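Local coordinates for ESAT-6/WXG100 secretion system protein (Streptococcus gallolyticus, PDB 7JQE) that forms the extracellular part of EsaA, a membrane subunit of the bacterial type VIIb secretion system, which probably takes part in exporting protein toxins, at residues Q267-P277 with I351-T362; T328-V339 with T372-G380. One frame throughout, in Å; residues are numbered along the deposited sequence.

Interaction 1: residues Q267-P277 with I351-T362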
ATOM      1  N   GLN A 267      52.861 -14.358   5.715  1.00 77.93           N
ATOM      2  CA  GLN A 267      53.394 -14.778   4.422  1.00 81.53           C
ATOM      3  C   GLN A 267      54.756 -15.451   4.544  1.00 88.23           C
ATOM      4  O   GLN A 267      55.081 -16.327   3.736  1.00 88.05           O
ATOM      5  CB  GLN A 267      53.480 -13.576   3.483  1.00 83.33           C
ATOM      6  CG  GLN A 267      53.940 -13.906   2.077  1.00 84.17           C
ATOM      7  CD  GLN A 267      53.922 -12.691   1.174  1.00 88.31           C
ATOM      8  OE1 GLN A 267      53.570 -11.592   1.607  1.00 90.74           O
ATOM      9  NE2 GLN A 267      54.298 -12.879  -0.087  1.00 81.29           N
ATOM     10  N   SER A 268      55.558 -15.063   5.533  1.00 74.68           N
ATOM     11  CA  SER A 268      56.853 -15.676   5.792  1.00 63.84           C
ATOM     12  C   SER A 268      56.834 -16.403   7.130  1.00 68.54           C
ATOM     13  O   SER A 268      56.092 -16.042   8.047  1.00 65.86           O
ATOM     14  CB  SER A 268      57.977 -14.634   5.801  1.00 62.91           C
ATOM     15  OG  SER A 268      58.240 -14.149   4.496  1.00 94.39           O
ATOM     16  N   ASN A 269      57.665 -17.433   7.235  1.00 76.79           N
ATOM     17  CA  ASN A 269      57.826 -18.146   8.491  1.00 76.38           C
ATOM     18  C   ASN A 269      59.183 -18.837   8.474  1.00 81.22           C
ATOM     19  O   ASN A 269      59.847 -18.921   7.438  1.00 80.79           O
ATOM     20  CB  ASN A 269      56.684 -19.142   8.722  1.00 80.07           C
ATOM     21  CG  ASN A 269      56.700 -19.733  10.122  1.00 88.17           C
ATOM     22  OD1 ASN A 269      57.318 -19.184  11.034  1.00 91.09           O
ATOM     23  ND2 ASN A 269      56.023 -20.863  10.295  1.00 89.27           N
ATOM     24  N   VAL A 270      59.589 -19.321   9.644  1.00 82.22           N
ATOM     25  CA  VAL A 270      60.890 -19.944   9.824  1.00 87.74           C
ATOM     26  C   VAL A 270      60.716 -21.207  10.656  1.00 82.29           C
ATOM     27  O   VAL A 270      59.807 -21.308  11.485  1.00 81.50           O
ATOM     28  CB  VAL A 270      61.892 -18.978  10.491  1.00102.00           C
ATOM     29  CG1 VAL A 270      62.235 -17.839   9.541  1.00103.61           C
ATOM     30  CG2 VAL A 270      61.311 -18.428  11.784  1.00105.84           C
ATOM     31  N   ILE A 271      61.598 -22.179  10.422  1.00 84.41           N
ATOM     32  CA  ILE A 271      61.575 -23.452  11.130  1.00 79.88           C
ATOM     33  C   ILE A 271      63.008 -23.857  11.442  1.00 72.44           C
ATOM     34  O   ILE A 271      63.964 -23.339  10.863  1.00 83.87           O
ATOM     35  CB  ILE A 271      60.871 -24.558  10.320  1.00 79.72           C
ATOM     36  CG1 ILE A 271      61.597 -24.773   8.993  1.00 82.50           C
ATOM     37  CG2 ILE A 271      59.419 -24.197  10.085  1.00 88.24           C
ATOM     38  CD1 ILE A 271      60.710 -25.285   7.898  1.00 85.43           C
ATOM     39  N   SER A 272      63.146 -24.797  12.370  1.00 73.82           N
ATOM     40  CA  SER A 272      64.451 -25.232  12.845  1.00 78.00           C
ATOM     41  C   SER A 272      64.507 -26.752  12.838  1.00 87.92           C
ATOM     42  O   SER A 272      63.651 -27.413  13.434  1.00 91.92           O
ATOM     43  CB  SER A 272      64.730 -24.689  14.250  1.00 85.66           C
ATOM     44  OG  SER A 272      66.033 -25.045  14.683  1.00106.65           O
ATOM     45  N   VAL A 273      65.518 -27.301  12.169  1.00 90.41           N
ATOM     46  CA  VAL A 273      65.713 -28.742  12.079  1.00 87.73           C
ATOM     47  C   VAL A 273      67.050 -29.099  12.714  1.00 89.59           C
ATOM     48  O   VAL A 273      67.989 -28.296  12.721  1.00 93.76           O
ATOM     49  CB  VAL A 273      65.650 -29.229  10.613  1.00 87.78           C
ATOM     50  CG1 VAL A 273      66.662 -28.476   9.763  1.00 85.25           C
ATOM     51  CG2 VAL A 273      65.891 -30.730  10.535  1.00 91.50           C
ATOM     52  N   ASP A 274      67.129 -30.311  13.262  1.00 80.41           N
ATOM     53  CA  ASP A 274      68.344 -30.813  13.897  1.00 83.16           C
ATOM     54  C   ASP A 274      69.030 -31.781  12.939  1.00 83.69           C
ATOM     55  O   ASP A 274      68.566 -32.910  12.746  1.00 84.19           O
ATOM     56  CB  ASP A 274      68.031 -31.489  15.232  1.00 85.26           C
ATOM     57  CG  ASP A 274      67.337 -30.560  16.213  1.00 91.31           C
ATOM     58  OD1 ASP A 274      66.345 -30.986  16.839  1.00 95.63           O
ATOM     59  OD2 ASP A 274      67.774 -29.398  16.350  1.00 96.32           O
ATOM     60  N   VAL A 275      70.130 -31.340  12.339  1.00 80.44           N
ATOM     61  CA  VAL A 275      70.889 -32.160  11.411  1.00 81.44           C
ATOM     62  C   VAL A 275      72.114 -32.716  12.125  1.00 87.31           C
ATOM     63  O   VAL A 275      72.574 -32.188  13.143  1.00 89.27           O
ATOM     64  CB  VAL A 275      71.298 -31.374  10.143  1.00 81.40           C
ATOM     65  CG1 VAL A 275      70.064 -30.897   9.390  1.00 77.28           C
ATOM     66  CG2 VAL A 275      72.197 -30.206  10.511  1.00 79.82           C
ATOM     67  N   ALA A 276      72.655 -33.806  11.579  1.00 86.91           N
ATOM     68  CA  ALA A 276      73.828 -34.465  12.132  1.00 90.37           C
ATOM     69  C   ALA A 276      74.558 -35.186  11.010  1.00 84.59           C
ATOM     70  O   ALA A 276      73.907 -35.762  10.127  1.00 84.03           O
ATOM     71  CB  ALA A 276      73.461 -35.458  13.239  1.00 83.70           C
ATOM     72  N   PRO A 277      75.889 -35.173  11.011  1.00 86.44           N
ATOM     73  CA  PRO A 277      76.634 -35.867   9.957  1.00 93.29           C
ATOM     74  C   PRO A 277      76.433 -37.373  10.030  1.00 93.83           C
ATOM     75  O   PRO A 277      75.994 -37.925  11.042  1.00 98.01           O
ATOM     76  CB  PRO A 277      78.090 -35.484  10.241  1.00 93.87           C
ATOM     77  CG  PRO A 277      78.113 -35.166  11.705  1.00 91.43           C
ATOM     78  CD  PRO A 277      76.779 -34.537  11.998  1.00 87.31           C
ATOM     79  N   ILE A 351      77.913 -29.808   6.714  1.00 87.97           N
ATOM     80  CA  ILE A 351      78.184 -29.801   8.144  1.00 88.13           C
ATOM     81  C   ILE A 351      79.151 -30.936   8.476  1.00 97.16           C
ATOM     82  O   ILE A 351      79.393 -31.836   7.671  1.00 98.00           O
ATOM     83  CB  ILE A 351      76.898 -29.924   8.978  1.00 86.19           C
ATOM     84  CG1 ILE A 351      76.236 -31.278   8.725  1.00 89.66           C
ATOM     85  CG2 ILE A 351      75.937 -28.795   8.642  1.00 88.75           C
ATOM     86  CD1 ILE A 351      74.977 -31.501   9.530  1.00 83.78           C
ATOM     87  N   SER A 352      79.707 -30.875   9.693  1.00 90.43           N
ATOM     88  CA  SER A 352      80.516 -31.971  10.217  1.00 96.19           C
ATOM     89  C   SER A 352      80.232 -32.234  11.693  1.00101.55           C
ATOM     90  O   SER A 352      81.053 -32.866  12.370  1.00110.42           O
ATOM     91  CB  SER A 352      82.016 -31.703  10.027  1.00 94.06           C
ATOM     92  OG  SER A 352      82.373 -31.731   8.655  1.00 94.70           O
ATOM     93  N   LYS A 353      79.096 -31.767  12.209  1.00101.51           N
ATOM     94  CA  LYS A 353      78.755 -31.964  13.611  1.00108.41           C
ATOM     95  C   LYS A 353      77.264 -31.722  13.803  1.00106.15           C
ATOM     96  O   LYS A 353      76.636 -31.001  13.023  1.00102.53           O
ATOM     97  CB  LYS A 353      79.573 -31.031  14.514  1.00113.64           C
ATOM     98  CG  LYS A 353      79.261 -31.181  15.987  1.00120.89           C
ATOM     99  CD  LYS A 353      79.331 -32.639  16.410  1.00122.03           C
ATOM    100  CE  LYS A 353      78.857 -32.817  17.841  1.00123.84           C
ATOM    101  NZ  LYS A 353      78.808 -34.250  18.232  1.00124.61           N
ATOM    102  N   ALA A 354      76.706 -32.341  14.846  1.00106.62           N
ATOM    103  CA  ALA A 354      75.304 -32.127  15.183  1.00105.06           C
ATOM    104  C   ALA A 354      75.025 -30.639  15.332  1.00100.27           C
ATOM    105  O   ALA A 354      75.828 -29.893  15.896  1.00105.17           O
ATOM    106  CB  ALA A 354      74.946 -32.868  16.474  1.00108.73           C
ATOM    107  N   GLN A 355      73.873 -30.207  14.830  1.00 95.93           N
ATOM    108  CA  GLN A 355      73.656 -28.781  14.634  1.00 95.63           C
ATOM    109  C   GLN A 355      72.179 -28.533  14.367  1.00 90.97           C
ATOM    110  O   GLN A 355      71.425 -29.457  14.053  1.00 90.49           O
ATOM    111  CB  GLN A 355      74.517 -28.265  13.476  1.00 89.47           C
ATOM    112  CG  GLN A 355      74.486 -26.778  13.226  1.00 85.99           C
ATOM    113  CD  GLN A 355      75.568 -26.359  12.248  1.00 98.50           C
ATOM    114  OE1 GLN A 355      76.483 -27.131  11.951  1.00 96.67           O
ATOM    115  NE2 GLN A 355      75.472 -25.136  11.742  1.00100.01           N
ATOM    116  N   SER A 356      71.777 -27.273  14.507  1.00 93.78           N
ATOM    117  CA  SER A 356      70.429 -26.829  14.182  1.00 98.65           C
ATOM    118  C   SER A 356      70.493 -25.853  13.016  1.00 98.07           C
ATOM    119  O   SER A 356      71.369 -24.986  12.970  1.00 99.63           O
ATOM    120  CB  SER A 356      69.751 -26.166  15.386  1.00106.56           C
ATOM    121  OG  SER A 356      69.696 -27.049  16.493  1.00111.34           O
ATOM    122  N   LEU A 357      69.566 -26.002  12.074  1.00 98.24           N
ATOM    123  CA  LEU A 357      69.489 -25.136  10.908  1.00 96.41           C
ATOM    124  C   LEU A 357      68.118 -24.480  10.847  1.00 96.08           C
ATOM    125  O   LEU A 357      67.100 -25.115  11.146  1.00101.80           O
ATOM    126  CB  LEU A 357      69.754 -25.911   9.614  1.00 94.63           C
ATOM    127  CG  LEU A 357      71.114 -26.594   9.473  1.00 89.89           C
ATOM    128  CD1 LEU A 357      71.201 -27.338   8.148  1.00 92.81           C
ATOM    129  CD2 LEU A 357      72.251 -25.587   9.605  1.00 86.96           C
ATOM    130  N   LYS A 358      68.097 -23.209  10.461  1.00 87.43           N
ATOM    131  CA  LYS A 358      66.872 -22.434  10.343  1.00 81.83           C
ATOM    132  C   LYS A 358      66.551 -22.246   8.867  1.00 83.33           C
ATOM    133  O   LYS A 358      67.432 -21.896   8.075  1.00 89.27           O
ATOM    134  CB  LYS A 358      67.021 -21.079  11.040  1.00 82.66           C
ATOM    135  CG  LYS A 358      67.683 -21.169  12.408  1.00 87.43           C
ATOM    136  CD  LYS A 358      66.721 -21.664  13.474  1.00 95.44           C
ATOM    137  CE  LYS A 358      65.713 -20.584  13.828  1.00104.33           C
ATOM    138  NZ  LYS A 358      66.393 -19.337  14.285  1.00109.09           N
ATOM    139  N   ILE A 359      65.298 -22.487   8.498  1.00 83.35           N
ATOM    140  CA  ILE A 359      64.856 -22.404   7.112  1.00 82.68           C
ATOM    141  C   ILE A 359      63.734 -21.385   7.018  1.00 77.44           C
ATOM    142  O   ILE A 359      62.735 -21.481   7.741  1.00 77.38           O
ATOM    143  CB  ILE A 359      64.402 -23.776   6.583  1.00 80.08           C
ATOM    144  CG1 ILE A 359      65.544 -24.789   6.715  1.00 73.40           C
ATOM    145  CG2 ILE A 359      63.945 -23.663   5.137  1.00 75.43           C
ATOM    146  CD1 ILE A 359      65.196 -26.178   6.231  1.00 71.38           C
ATOM    147  N   SER A 360      63.904 -20.408   6.135  1.00 76.45           N
ATOM    148  CA  SER A 360      62.893 -19.398   5.862  1.00 72.78           C
ATOM    149  C   SER A 360      62.136 -19.773   4.596  1.00 78.03           C
ATOM    150  O   SER A 360      62.748 -20.059   3.562  1.00 88.26           O
ATOM    151  CB  SER A 360      63.533 -18.018   5.700  1.00 71.41           C
ATOM    152  OG  SER A 360      62.726 -17.169   4.898  1.00 77.15           O
ATOM    153  N   TYR A 361      60.809 -19.778   4.680  1.00 74.41           N
ATOM    154  CA  TYR A 361      59.975 -19.991   3.509  1.00 73.36           C
ATOM    155  C   TYR A 361      58.989 -18.839   3.379  1.00 77.51           C
ATOM    156  O   TYR A 361      58.544 -18.260   4.373  1.00 73.52           O
ATOM    157  CB  TYR A 361      59.235 -21.340   3.559  1.00 63.80           C
ATOM    158  CG  TYR A 361      58.254 -21.517   4.699  1.00 75.38           C
ATOM    159  CD1 TYR A 361      56.974 -20.967   4.638  1.00 71.96           C
ATOM    160  CD2 TYR A 361      58.592 -22.267   5.818  1.00 67.62           C
ATOM    161  CE1 TYR A 361      56.069 -21.142   5.674  1.00 61.65           C
ATOM    162  CE2 TYR A 361      57.696 -22.451   6.856  1.00 61.56           C
ATOM    163  CZ  TYR A 361      56.436 -21.889   6.779  1.00 72.35           C
ATOM    164  OH  TYR A 361      55.548 -22.074   7.815  1.00 69.46           O
ATOM    165  N   THR A 362      58.670 -18.504   2.132  1.00 79.79           N
ATOM    166  CA  THR A 362      57.839 -17.348   1.817  1.00 73.49           C
ATOM    167  C   THR A 362      56.909 -17.734   0.677  1.00 74.37           C
ATOM    168  O   THR A 362      57.370 -18.003  -0.436  1.00 78.93           O
ATOM    169  CB  THR A 362      58.697 -16.139   1.437  1.00 72.56           C
ATOM    170  OG1 THR A 362      59.558 -15.797   2.531  1.00 65.24           O
ATOM    171  CG2 THR A 362      57.814 -14.945   1.093  1.00 69.94           C
TER
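N269 ND2 gives a hydrogen bond of 2.8 Å to Y361 OH; the two side chains run alongside each other, amide and ring planes 75° apart, with N269 CB lying against the phenol end of the ring. On the other face, S268 OG and T362 OG1 share a hydrogen bond of 2.9 Å, and further along S356 OG donates to D274 OD2 at 3.0 Å, meeting that oxygen nearly along its C-O bond. The other carboxylate oxygen of D274 forms a salt bridge with R383 of the second subunit, so one aspartate ties its neighbouring strand and the partner chain together.

Between these points runs a regular antiparallel ladder. Four hydrogen-bonded pairs, from N269 with Y361 to V275 with Q355, each exchange two backbone bonds, such as I359 N to I271 O at 2.8 Å. Strand 268-275 is an outer strand of a three-stranded sheet, while strand 355-363 is flanked on its other edge by strand 337-341, also antiparallel.

The face of N269 and Y361 also carries I271, V273, V275, L357 and I359, which make most of the apolar packing. A chi1 of 63° lays the Y361 ring back alongside N269; N269 O sits 3.9 Å above one ring face, offset toward the rim, and I271 CG2 meets the edge. The I271 side chain slants across I359, CG1 against CB, and V273 CG1 lies alongside L357 CB. At the far end, I351 CD1 presses on V275 CG2 at 3.2 Å, a tight approach, while P277 CD rests against K353 C at 3.4 Å.

Interaction 2: residues T328-V339 with T372-G380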
ATOM      1  N   THR A 328      76.434 -32.890   3.359  1.00 93.54           N
ATOM      2  CA  THR A 328      75.857 -31.728   2.696  1.00 99.43           C
ATOM      3  C   THR A 328      74.334 -31.780   2.786  1.00 97.34           C
ATOM      4  O   THR A 328      73.713 -32.767   2.374  1.00 98.54           O
ATOM      5  CB  THR A 328      76.309 -31.661   1.236  1.00107.16           C
ATOM      6  OG1 THR A 328      75.841 -32.820   0.536  1.00115.77           O
ATOM      7  CG2 THR A 328      77.833 -31.606   1.155  1.00 93.40           C
ATOM      8  N   VAL A 329      73.742 -30.716   3.322  1.00 88.27           N
ATOM      9  CA  VAL A 329      72.297 -30.585   3.465  1.00 82.40           C
ATOM     10  C   VAL A 329      71.812 -29.528   2.485  1.00 87.21           C
ATOM     11  O   VAL A 329      72.415 -28.454   2.372  1.00 82.43           O
ATOM     12  CB  VAL A 329      71.914 -30.217   4.911  1.00 85.09           C
ATOM     13  CG1 VAL A 329      70.403 -30.094   5.052  1.00 80.00           C
ATOM     14  CG2 VAL A 329      72.475 -31.250   5.882  1.00 80.90           C
ATOM     15  N   THR A 330      70.719 -29.827   1.779  1.00 79.85           N
ATOM     16  CA  THR A 330      70.255 -28.971   0.694  1.00 80.27           C
ATOM     17  C   THR A 330      68.735 -28.873   0.696  1.00 79.09           C
ATOM     18  O   THR A 330      68.033 -29.634   1.368  1.00 82.68           O
ATOM     19  CB  THR A 330      70.721 -29.485  -0.673  1.00 86.42           C
ATOM     20  OG1 THR A 330      70.054 -30.719  -0.970  1.00 84.75           O
ATOM     21  CG2 THR A 330      72.227 -29.704  -0.677  1.00 83.37           C
ATOM     22  N   ILE A 331      68.240 -27.920  -0.090  1.00 78.47           N
ATOM     23  CA  ILE A 331      66.815 -27.698  -0.315  1.00 78.76           C
ATOM     24  C   ILE A 331      66.578 -27.787  -1.816  1.00 76.40           C
ATOM     25  O   ILE A 331      67.120 -26.979  -2.579  1.00 87.35           O
ATOM     26  CB  ILE A 331      66.361 -26.332   0.227  1.00 74.36           C
ATOM     27  CG1 ILE A 331      66.536 -26.267   1.745  1.00 73.72           C
ATOM     28  CG2 ILE A 331      64.926 -26.044  -0.182  1.00 72.80           C
ATOM     29  CD1 ILE A 331      66.734 -24.863   2.270  1.00 73.52           C
ATOM     30  N   SER A 332      65.768 -28.754  -2.241  1.00 76.08           N
ATOM     31  CA  SER A 332      65.567 -29.006  -3.661  1.00 80.60           C
ATOM     32  C   SER A 332      64.083 -29.082  -3.998  1.00 80.15           C
ATOM     33  O   SER A 332      63.235 -29.322  -3.136  1.00 85.45           O
ATOM     34  CB  SER A 332      66.260 -30.304  -4.102  1.00 78.94           C
ATOM     35  OG  SER A 332      65.638 -31.437  -3.522  1.00 87.75           O
ATOM     36  N   ASN A 333      63.786 -28.867  -5.282  1.00 83.26           N
ATOM     37  CA  ASN A 333      62.444 -29.054  -5.839  1.00 85.85           C
ATOM     38  C   ASN A 333      61.405 -28.204  -5.109  1.00 86.61           C
ATOM     39  O   ASN A 333      60.350 -28.688  -4.694  1.00 84.74           O
ATOM     40  CB  ASN A 333      62.053 -30.536  -5.831  1.00 85.39           C
ATOM     41  CG  ASN A 333      63.001 -31.396  -6.659  1.00111.98           C
ATOM     42  OD1 ASN A 333      63.491 -30.971  -7.709  1.00110.71           O
ATOM     43  ND2 ASN A 333      63.269 -32.610  -6.183  1.00120.27           N
ATOM     44  N   VAL A 334      61.704 -26.916  -4.970  1.00 89.59           N
ATOM     45  CA  VAL A 334      60.804 -25.972  -4.315  1.00 77.33           C
ATOM     46  C   VAL A 334      59.777 -25.476  -5.318  1.00 75.32           C
ATOM     47  O   VAL A 334      60.084 -25.270  -6.498  1.00 81.71           O
ATOM     48  CB  VAL A 334      61.585 -24.794  -3.706  1.00 72.46           C
ATOM     49  CG1 VAL A 334      60.624 -23.772  -3.122  1.00 75.36           C
ATOM     50  CG2 VAL A 334      62.543 -25.287  -2.642  1.00 71.58           C
ATOM     51  N   SER A 335      58.548 -25.282  -4.843  1.00 75.44           N
ATOM     52  CA  SER A 335      57.499 -24.625  -5.609  1.00 78.20           C
ATOM     53  C   SER A 335      56.544 -23.953  -4.635  1.00 71.65           C
ATOM     54  O   SER A 335      56.423 -24.367  -3.479  1.00 72.54           O
ATOM     55  CB  SER A 335      56.729 -25.603  -6.499  1.00 82.96           C
ATOM     56  OG  SER A 335      55.778 -26.327  -5.740  1.00 82.14           O
ATOM     57  N   GLY A 336      55.859 -22.916  -5.116  1.00 71.91           N
ATOM     58  CA  GLY A 336      54.908 -22.181  -4.307  1.00 68.41           C
ATOM     59  C   GLY A 336      55.486 -21.005  -3.550  1.00 71.76           C
ATOM     60  O   GLY A 336      54.736 -20.297  -2.867  1.00 74.12           O
ATOM     61  N   GLY A 337      56.789 -20.769  -3.655  1.00 75.65           N
ATOM     62  CA  GLY A 337      57.424 -19.699  -2.912  1.00 74.11           C
ATOM     63  C   GLY A 337      58.926 -19.878  -2.953  1.00 72.52           C
ATOM     64  O   GLY A 337      59.448 -20.599  -3.803  1.00 75.86           O
ATOM     65  N   THR A 338      59.608 -19.220  -2.021  1.00 67.11           N
ATOM     66  CA  THR A 338      61.056 -19.320  -1.894  1.00 82.33           C
ATOM     67  C   THR A 338      61.401 -19.952  -0.554  1.00 77.13           C
ATOM     68  O   THR A 338      60.894 -19.527   0.489  1.00 70.43           O
ATOM     69  CB  THR A 338      61.729 -17.950  -2.027  1.00 89.78           C
ATOM     70  OG1 THR A 338      61.206 -17.059  -1.038  1.00107.87           O
ATOM     71  CG2 THR A 338      61.484 -17.364  -3.414  1.00 80.26           C
ATOM     72  N   VAL A 339      62.261 -20.965  -0.586  1.00 83.04           N
ATOM     73  CA  VAL A 339      62.697 -21.668   0.614  1.00 75.56           C
ATOM     74  C   VAL A 339      64.217 -21.659   0.627  1.00 77.02           C
ATOM     75  O   VAL A 339      64.851 -22.126  -0.327  1.00 82.82           O
ATOM     76  CB  VAL A 339      62.150 -23.101   0.671  1.00 68.52           C
ATOM     77  CG1 VAL A 339      62.465 -23.731   2.012  1.00 68.29           C
ATOM     78  CG2 VAL A 339      60.649 -23.091   0.430  1.00 66.91           C
ATOM     79  N   THR A 372      50.244 -23.301  -1.139  1.00 72.27           N
ATOM     80  CA  THR A 372      51.007 -24.448  -0.661  1.00 67.38           C
ATOM     81  C   THR A 372      52.436 -24.375  -1.173  1.00 65.90           C
ATOM     82  O   THR A 372      52.663 -24.196  -2.373  1.00 63.71           O
ATOM     83  CB  THR A 372      50.370 -25.772  -1.100  1.00 71.26           C
ATOM     84  OG1 THR A 372      49.187 -26.016  -0.330  1.00 82.83           O
ATOM     85  CG2 THR A 372      51.342 -26.918  -0.893  1.00 79.21           C
ATOM     86  N   ILE A 373      53.391 -24.521  -0.259  1.00 66.14           N
ATOM     87  CA  ILE A 373      54.804 -24.655  -0.592  1.00 67.76           C
ATOM     88  C   ILE A 373      55.193 -26.114  -0.422  1.00 70.73           C
ATOM     89  O   ILE A 373      54.834 -26.743   0.582  1.00 73.35           O
ATOM     90  CB  ILE A 373      55.679 -23.756   0.300  1.00 67.38           C
ATOM     91  CG1 ILE A 373      55.470 -22.279  -0.035  1.00 69.28           C
ATOM     92  CG2 ILE A 373      57.144 -24.138   0.165  1.00 73.60           C
ATOM     93  CD1 ILE A 373      56.322 -21.348   0.807  1.00 68.23           C
ATOM     94  N   THR A 374      55.923 -26.655  -1.397  1.00 73.30           N
ATOM     95  CA  THR A 374      56.484 -27.997  -1.299  1.00 74.84           C
ATOM     96  C   THR A 374      57.963 -27.959  -1.644  1.00 74.82           C
ATOM     97  O   THR A 374      58.378 -27.261  -2.574  1.00 79.06           O
ATOM     98  CB  THR A 374      55.779 -29.000  -2.229  1.00 77.37           C
ATOM     99  OG1 THR A 374      55.984 -28.622  -3.596  1.00 86.04           O
ATOM    100  CG2 THR A 374      54.293 -29.057  -1.933  1.00 67.85           C
ATOM    101  N   LEU A 375      58.756 -28.717  -0.894  1.00 84.46           N
ATOM    102  CA  LEU A 375      60.178 -28.850  -1.174  1.00 80.23           C
ATOM    103  C   LEU A 375      60.651 -30.217  -0.710  1.00 77.63           C
ATOM    104  O   LEU A 375      59.909 -30.978  -0.082  1.00 74.06           O
ATOM    105  CB  LEU A 375      61.000 -27.757  -0.486  1.00 82.29           C
ATOM    106  CG  LEU A 375      60.963 -27.800   1.044  1.00 80.85           C
ATOM    107  CD1 LEU A 375      62.349 -27.601   1.631  1.00 69.22           C
ATOM    108  CD2 LEU A 375      59.991 -26.748   1.570  1.00 66.44           C
ATOM    109  N   ASP A 376      61.908 -30.514  -1.027  1.00 71.66           N
ATOM    110  CA  ASP A 376      62.613 -31.679  -0.512  1.00 72.68           C
ATOM    111  C   ASP A 376      63.767 -31.199   0.357  1.00 79.30           C
ATOM    112  O   ASP A 376      64.566 -30.361  -0.076  1.00 74.84           O
ATOM    113  CB  ASP A 376      63.138 -32.567  -1.652  1.00 84.59           C
ATOM    114  CG  ASP A 376      62.077 -33.503  -2.203  1.00 83.06           C
ATOM    115  OD1 ASP A 376      61.109 -33.800  -1.470  1.00 81.88           O
ATOM    116  OD2 ASP A 376      62.216 -33.947  -3.363  1.00 79.96           O
ATOM    117  N   LEU A 377      63.841 -31.709   1.585  1.00 73.46           N
ATOM    118  CA  LEU A 377      64.984 -31.478   2.460  1.00 75.34           C
ATOM    119  C   LEU A 377      65.912 -32.682   2.368  1.00 78.13           C
ATOM    120  O   LEU A 377      65.541 -33.790   2.771  1.00 76.62           O
ATOM    121  CB  LEU A 377      64.548 -31.244   3.907  1.00 75.30           C
ATOM    122  CG  LEU A 377      65.689 -31.078   4.920  1.00 76.54           C
ATOM    123  CD1 LEU A 377      66.482 -29.810   4.643  1.00 74.50           C
ATOM    124  CD2 LEU A 377      65.174 -31.089   6.354  1.00 75.38           C
ATOM    125  N   ASN A 378      67.111 -32.466   1.835  1.00 76.52           N
ATOM    126  CA  ASN A 378      68.088 -33.529   1.636  1.00 79.75           C
ATOM    127  C   ASN A 378      69.166 -33.438   2.708  1.00 81.18           C
ATOM    128  O   ASN A 378      69.875 -32.430   2.796  1.00 84.98           O
ATOM    129  CB  ASN A 378      68.713 -33.444   0.242  1.00 79.86           C
ATOM    130  CG  ASN A 378      67.673 -33.453  -0.863  1.00 94.98           C
ATOM    131  OD1 ASN A 378      67.136 -34.504  -1.217  1.00 93.09           O
ATOM    132  ND2 ASN A 378      67.386 -32.278  -1.418  1.00 87.53           N
ATOM    133  N   ILE A 379      69.281 -34.485   3.522  1.00 79.28           N
ATOM    134  CA  ILE A 379      70.367 -34.639   4.485  1.00 84.29           C
ATOM    135  C   ILE A 379      71.102 -35.910   4.087  1.00 89.24           C
ATOM    136  O   ILE A 379      70.633 -37.019   4.371  1.00 89.48           O
ATOM    137  CB  ILE A 379      69.867 -34.720   5.930  1.00 89.40           C
ATOM    138  CG1 ILE A 379      68.998 -33.506   6.271  1.00 77.47           C
ATOM    139  CG2 ILE A 379      71.049 -34.855   6.893  1.00 80.43           C
ATOM    140  CD1 ILE A 379      68.363 -33.573   7.642  1.00 76.52           C
ATOM    141  N   GLY A 380      72.249 -35.761   3.428  1.00 91.49           N
ATOM    142  CA  GLY A 380      72.922 -36.932   2.897  1.00 85.38           C
ATOM    143  C   GLY A 380      72.051 -37.621   1.866  1.00 91.43           C
ATOM    144  O   GLY A 380      71.440 -36.979   1.004  1.00 91.35           O
TER
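The amide of N378 turns its nitrogen to two hydroxyls of the neighbouring strand: ND2 reaches S332 OG at 2.9 Å, in the amide plane, and T330 OG1 at 3.1 Å, with that oxygen 27° out of the plane. These two bonds should restrain the rotation of the amide. The second flat pair is N333 and D376, whose planes stand 73° apart; N333 ND2 meets D376 OD2 on its anti side at 3.3 Å, tilted out of the carboxylate plane, while OD1 of the same carboxylate forms a salt bridge with R383 of this chain.

The setting is an antiparallel strand pair interrupted by a beta bulge. T330 with N378 and S332 with D376 are regular hydrogen-bonded pairs, but beyond them the register slips by one residue, and S335 pairs with T374. N333, with positive phi and psi, lies in the bulge; the step to the other sheet follows at G336-G337.

On the opposite face from these polar groups, V329 lies alongside I379 and its CG1 also approaches L377 CD1. L375 is the centre of the bulge packing: CB touches V334 CG2, CD1 meets I331 CG2 at 3.5 Å, and CD2 packs on V339, whose strand has crossed to the other sheet. Its chi1 of 64° turns the isobutyl group back toward I331 and V339. Past the bulge, S335 OG and T374 OG1 share a hydrogen bond of 3.1 Å.

In the fold
Interactions 1 and 2 illustrate how two sheets can be joined by chain crossings. Their centres lie 12 Å apart, about 72 and 69 Å from the centre of this elongated, otherwise largely helical chain, in a strand-rich region. The segments alternate in sequence: 267-277, 328-339, 351-362, then 372-380. Interaction 1 belongs to the three-stranded sheet and the bulged pair of interaction 2 to the four-stranded one, but residues 337-339 begin strand 337-341, the neighbour of strand 355-363 in the former. There T362 N probably bonds to T338 O, and I359 packs on V339; V275 and I379 meet between the sheets. Both contacts also reach the second subunit, placing this domain at the dimer interface.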